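Local coordinates for petrobactin-binding protein YclQ (Bacillus subtilis subsp. subtilis str. 168, PDB 3GFV) that binds petrobactin, in its iron-free and ferric forms, and its precursor 3,4-dihydroxybenzoic acid for uptake of the ferric siderophore by the YclNOPQ ABC transporter, at residues D46-D49 with D55-A58; A78-L83 with A92-D97. One frame throughout, in Å; residues are numbered along the deposited sequence.

Contact 1: residues D46-D49 with D55-A58; sequences DTLD and DIVA
Leu48 meets Ile56 and Val57 with the two arms of its fork, and the contact is wholly apolar. CD1 of Leu48 approaches CG2 of Val57 at 4.3 Å, while CD2 of Leu48 faces CD1 of Ile56 at 4.4 Å. Both are methyl-to-methyl encounters at comfortable, rather loose separations. CB of Val57 is directed toward the helix. Ile56 does not start out that way: its CG1 sits between the backbone N and the carbonyl carbon (chi1 55°), and a further bend at chi2 swings CD1 back toward the leucine. Val39, Ile139 and Phe143 also touch Leu48, and Phe143 touches Ile56 too.

Polar interactions lie on other sides of the helix. Asp46 OD2 accepts from N of Glu282, OD1 is hydrogen-bonded to the hydroxyls of Tyr68 and Ser283, and Thr47 OG1 bonds to the N of Leu281. Asp49, partly exposed, forms a salt bridge with Lys71.

Leu48 of the helix thus packs on Val57 of the strand and on Ile56 just before it, an apolar seam that is the helix-on-sheet packing of a beta-alpha-beta unit (strand 37-39, helix 42-50, strand 57-60) in the parallel sheet of a periplasmic binding protein fold.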
loop_
_atom_site.group_PDB
_atom_site.type_symbol
_atom_site.label_atom_id
_atom_site.label_comp_id
_atom_site.label_asym_id
_atom_site.label_seq_id
_atom_site.Cartn_x
_atom_site.Cartn_y
_atom_site.Cartn_z
ATOM N N ASP A 46 4.645 -8.309 -3.741
ATOM C CA ASP A 46 4.135 -8.184 -5.096
ATOM C C ASP A 46 5.209 -7.697 -6.067
ATOM O O ASP A 46 5.157 -8.014 -7.259
ATOM C CB ASP A 46 2.773 -7.426 -5.172
ATOM C CG ASP A 46 2.885 -5.895 -5.132
ATOM O OD1 ASP A 46 2.038 -5.277 -4.439
ATOM O OD2 ASP A 46 3.755 -5.296 -5.817
ATOM N N THR A 47 6.207 -6.983 -5.545
ATOM C CA THR A 47 7.377 -6.665 -6.362
ATOM C C THR A 47 8.136 -7.956 -6.677
ATOM O O THR A 47 8.474 -8.201 -7.824
ATOM C CB THR A 47 8.289 -5.613 -5.703
ATOM O OG1 THR A 47 7.595 -4.352 -5.641
ATOM C CG2 THR A 47 9.610 -5.420 -6.503
ATOM N N LEU A 48 8.371 -8.796 -5.674
ATOM C CA LEU A 48 9.011 -10.079 -5.937
ATOM C C LEU A 48 8.231 -10.861 -7.001
ATOM O O LEU A 48 8.818 -11.449 -7.914
ATOM C CB LEU A 48 9.132 -10.874 -4.635
ATOM C CG LEU A 48 10.101 -10.312 -3.600
ATOM C CD1 LEU A 48 9.967 -11.078 -2.276
ATOM C CD2 LEU A 48 11.544 -10.369 -4.109
ATOM N N ASP A 49 6.901 -10.850 -6.902
ATOM C CA ASP A 49 6.069 -11.573 -7.856
ATOM C C ASP A 49 6.222 -11.016 -9.271
ATOM O O ASP A 49 6.355 -11.776 -10.228
ATOM C CB ASP A 49 4.593 -11.536 -7.457
ATOM C CG ASP A 49 3.716 -12.328 -8.414
ATOM O OD1 ASP A 49 3.772 -13.577 -8.373
ATOM O OD2 ASP A 49 2.979 -11.702 -9.216
ATOM N N ASP A 55 9.498 -18.222 -6.424
ATOM C CA ASP A 55 10.172 -19.429 -5.962
ATOM C C ASP A 55 11.036 -19.221 -4.728
ATOM O O ASP A 55 11.349 -20.184 -4.029
ATOM C CB ASP A 55 11.032 -20.035 -7.076
ATOM C CG ASP A 55 10.204 -20.697 -8.148
ATOM O OD1 ASP A 55 8.996 -20.929 -7.908
ATOM O OD2 ASP A 55 10.759 -20.986 -9.232
ATOM N N ILE A 56 11.437 -17.984 -4.460
ATOM C CA ILE A 56 12.341 -17.758 -3.336
ATOM C C ILE A 56 11.620 -17.197 -2.101
ATOM O O ILE A 56 12.245 -16.844 -1.100
ATOM C CB ILE A 56 13.610 -16.953 -3.741
ATOM C CG1 ILE A 56 13.235 -15.623 -4.415
ATOM C CG2 ILE A 56 14.484 -17.783 -4.684
ATOM C CD1 ILE A 56 12.573 -14.611 -3.446
ATOM N N VAL A 57 10.299 -17.123 -2.182
ATOM C CA VAL A 57 9.506 -16.728 -1.016
ATOM C C VAL A 57 9.268 -17.945 -0.137
ATOM O O VAL A 57 8.565 -18.869 -0.544
ATOM C CB VAL A 57 8.140 -16.170 -1.423
ATOM C CG1 VAL A 57 7.358 -15.720 -0.192
ATOM C CG2 VAL A 57 8.314 -15.008 -2.389
ATOM N N ALA A 58 9.845 -17.952 1.061
ATOM C CA ALA A 58 9.670 -19.094 1.964
ATOM C C ALA A 58 8.359 -19.054 2.741
ATOM O O ALA A 58 7.806 -20.100 3.108
ATOM C CB ALA A 58 10.844 -19.197 2.931
#

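Contact 2: residues A78-L83 with A92-D97; sequences ADVGSL and AELDPD
Ala78 and Val80 receive the isobutyl end of Leu94, where the chain leaves edge strand 78-79 and returns through helix 88-93 to strand 98-101: a beta-alpha-beta crossover in the parallel, Rossmann-like sheet of this binding protein.

The tight part is small and centred on Leu94. Its CD2 lies 3.6 Å from CB of Ala78. The other methyl, CD1, touches both partners, 3.8 Å from the same Ala78 CB and 3.7 Å from CG1 of Val80. The leucine thereby straddles the alanine methyl and uses one arm to reach the valine, whose side chain it crosses at a slant. With CG1 of Val80 lying beside its backbone N (chi1 -72°), one branch of the valine is offered to Leu94. The packing continues inward: Val38 of strand 37-39 touches both Val80 and Leu94, and Phe40 and Val91 also pack on Val80, which is buried.

Toward solvent the character changes. Glu93, exposed on helix 88-93, forms a salt bridge with Lys90. Asp95, also exposed, is the first residue to leave helical geometry, with positive phi; its N still bonds to O of Ala92, and the chain then turns back inward at Pro96, which is buried against Val38.

On the strand side, CB of Asp79 is directed away from the 92-97 segment, and its carboxylate organises the turn that follows. Gly81 adopts phi 110° and psi -127°, angles available to it because it has no CB to collide with the carbonyl O of Val80. An Asx turn holds this bend: N of Gly81 donates to OD1 of Asp79 over 3.1 Å, approaching well out of the carboxylate plane, and the same OD1 also accepts from N of Lys62.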
loop_
_atom_site.group_PDB
_atom_site.type_symbol
_atom_site.label_atom_id
_atom_site.label_comp_id
_atom_site.label_asym_id
_atom_site.label_seq_id
_atom_site.Cartn_x
_atom_site.Cartn_y
_atom_site.Cartn_z
ATOM N N ALA A 78 5.014 -21.076 3.316
ATOM C CA ALA A 78 4.659 -21.257 4.724
ATOM C C ALA A 78 3.842 -20.084 5.235
ATOM O O ALA A 78 4.118 -18.931 4.898
ATOM C CB ALA A 78 5.918 -21.448 5.581
ATOM N N ASP A 79 2.829 -20.382 6.048
ATOM C CA ASP A 79 2.030 -19.342 6.700
ATOM C C ASP A 79 2.734 -18.920 7.995
ATOM O O ASP A 79 2.870 -19.725 8.927
ATOM C CB ASP A 79 0.640 -19.897 7.025
ATOM C CG ASP A 79 -0.305 -18.840 7.580
ATOM O OD1 ASP A 79 0.112 -17.676 7.734
ATOM O OD2 ASP A 79 -1.466 -19.183 7.871
ATOM N N VAL A 80 3.197 -17.673 8.058
ATOM C CA VAL A 80 3.914 -17.214 9.249
ATOM C C VAL A 80 3.063 -16.264 10.106
ATOM O O VAL A 80 3.595 -15.439 10.845
ATOM C CB VAL A 80 5.304 -16.577 8.885
ATOM C CG1 VAL A 80 6.293 -17.650 8.437
ATOM C CG2 VAL A 80 5.159 -15.501 7.809
ATOM N N GLY A 81 1.739 -16.381 9.983
ATOM C CA GLY A 81 0.807 -15.728 10.901
ATOM C C GLY A 81 0.014 -14.570 10.317
ATOM O O GLY A 81 -0.667 -14.699 9.291
ATOM N N SER A 82 0.074 -13.433 10.997
ATOM C CA SER A 82 -0.609 -12.239 10.514
ATOM C C SER A 82 0.340 -11.061 10.538
ATOM O O SER A 82 1.443 -11.140 11.096
ATOM C CB SER A 82 -1.842 -11.940 11.374
ATOM O OG SER A 82 -1.461 -11.375 12.603
ATOM N N LEU A 83 -0.098 -9.960 9.931
ATOM C CA LEU A 83 0.767 -8.804 9.777
ATOM C C LEU A 83 1.108 -8.241 11.146
ATOM O O LEU A 83 2.218 -7.759 11.356
ATOM C CB LEU A 83 0.088 -7.736 8.928
ATOM C CG LEU A 83 -0.033 -8.116 7.451
ATOM C CD1 LEU A 83 -0.945 -7.124 6.750
ATOM C CD2 LEU A 83 1.341 -8.099 6.821
ATOM N N ALA A 92 11.500 -18.741 12.400
ATOM C CA ALA A 92 12.785 -19.333 12.748
ATOM C C ALA A 92 12.910 -20.741 12.172
ATOM O O ALA A 92 13.964 -21.118 11.668
ATOM C CB ALA A 92 12.984 -19.348 14.254
ATOM N N GLU A 93 11.814 -21.495 12.210
ATOM C CA GLU A 93 11.812 -22.869 11.702
ATOM C C GLU A 93 12.175 -22.963 10.216
ATOM O O GLU A 93 12.762 -23.952 9.767
ATOM C CB GLU A 93 10.447 -23.508 11.960
ATOM C CG GLU A 93 10.231 -24.880 11.345
ATOM C CD GLU A 93 8.818 -25.398 11.599
ATOM O OE1 GLU A 93 8.203 -24.978 12.607
ATOM O OE2 GLU A 93 8.322 -26.217 10.795
ATOM N N LEU A 94 11.841 -21.925 9.465
ATOM C CA LEU A 94 12.097 -21.892 8.033
ATOM C C LEU A 94 13.572 -21.655 7.702
ATOM O O LEU A 94 13.985 -21.822 6.555
ATOM C CB LEU A 94 11.242 -20.802 7.371
ATOM C CG LEU A 94 9.732 -20.985 7.477
ATOM C CD1 LEU A 94 9.010 -19.738 6.985
ATOM C CD2 LEU A 94 9.275 -22.190 6.684
ATOM N N ASP A 95 14.363 -21.267 8.700
ATOM C CA ASP A 95 15.775 -20.966 8.480
ATOM C C ASP A 95 15.951 -19.998 7.309
ATOM O O ASP A 95 16.723 -20.250 6.362
ATOM C CB ASP A 95 16.570 -22.248 8.224
ATOM C CG ASP A 95 18.070 -22.026 8.315
ATOM O OD1 ASP A 95 18.487 -21.065 9.005
ATOM O OD2 ASP A 95 18.826 -22.808 7.698
ATOM N N PRO A 96 15.237 -18.871 7.362
ATOM C CA PRO A 96 15.279 -17.962 6.212
ATOM C C PRO A 96 16.631 -17.271 6.047
ATOM O O PRO A 96 17.390 -17.141 7.004
ATOM C CB PRO A 96 14.199 -16.938 6.548
ATOM C CG PRO A 96 14.150 -16.927 8.051
ATOM C CD PRO A 96 14.462 -18.329 8.496
ATOM N N ASP A 97 16.944 -16.828 4.833
ATOM C CA ASP A 97 18.208 -16.121 4.650
ATOM C C ASP A 97 18.014 -14.614 4.508
ATOM O O ASP A 97 18.979 -13.859 4.482
ATOM C CB ASP A 97 19.053 -16.724 3.503
ATOM C CG ASP A 97 18.269 -16.921 2.208
ATOM O OD1 ASP A 97 17.143 -16.409 2.056
ATOM O OD2 ASP A 97 18.798 -17.587 1.293
#

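In the fold
Contacts 1 and 2 follow one another along the chain, their centres about 13 Å apart, and meet at one sheet. Strand 57-60, which closes contact 1, neighbours strand 78-79, which opens contact 2; the join is a probable hydrogen bond from Ala78 N to Ala58 O, 3.0 Å long. The same Ala58 O lies 4.1 Å from CD1 of Leu94. The two contacts cover opposite faces of the sheet: Leu48 packs from one, Leu94 from the other, so together they show how two crossovers of this sheet pack helices on its opposite faces. Both are structural packing within the domain.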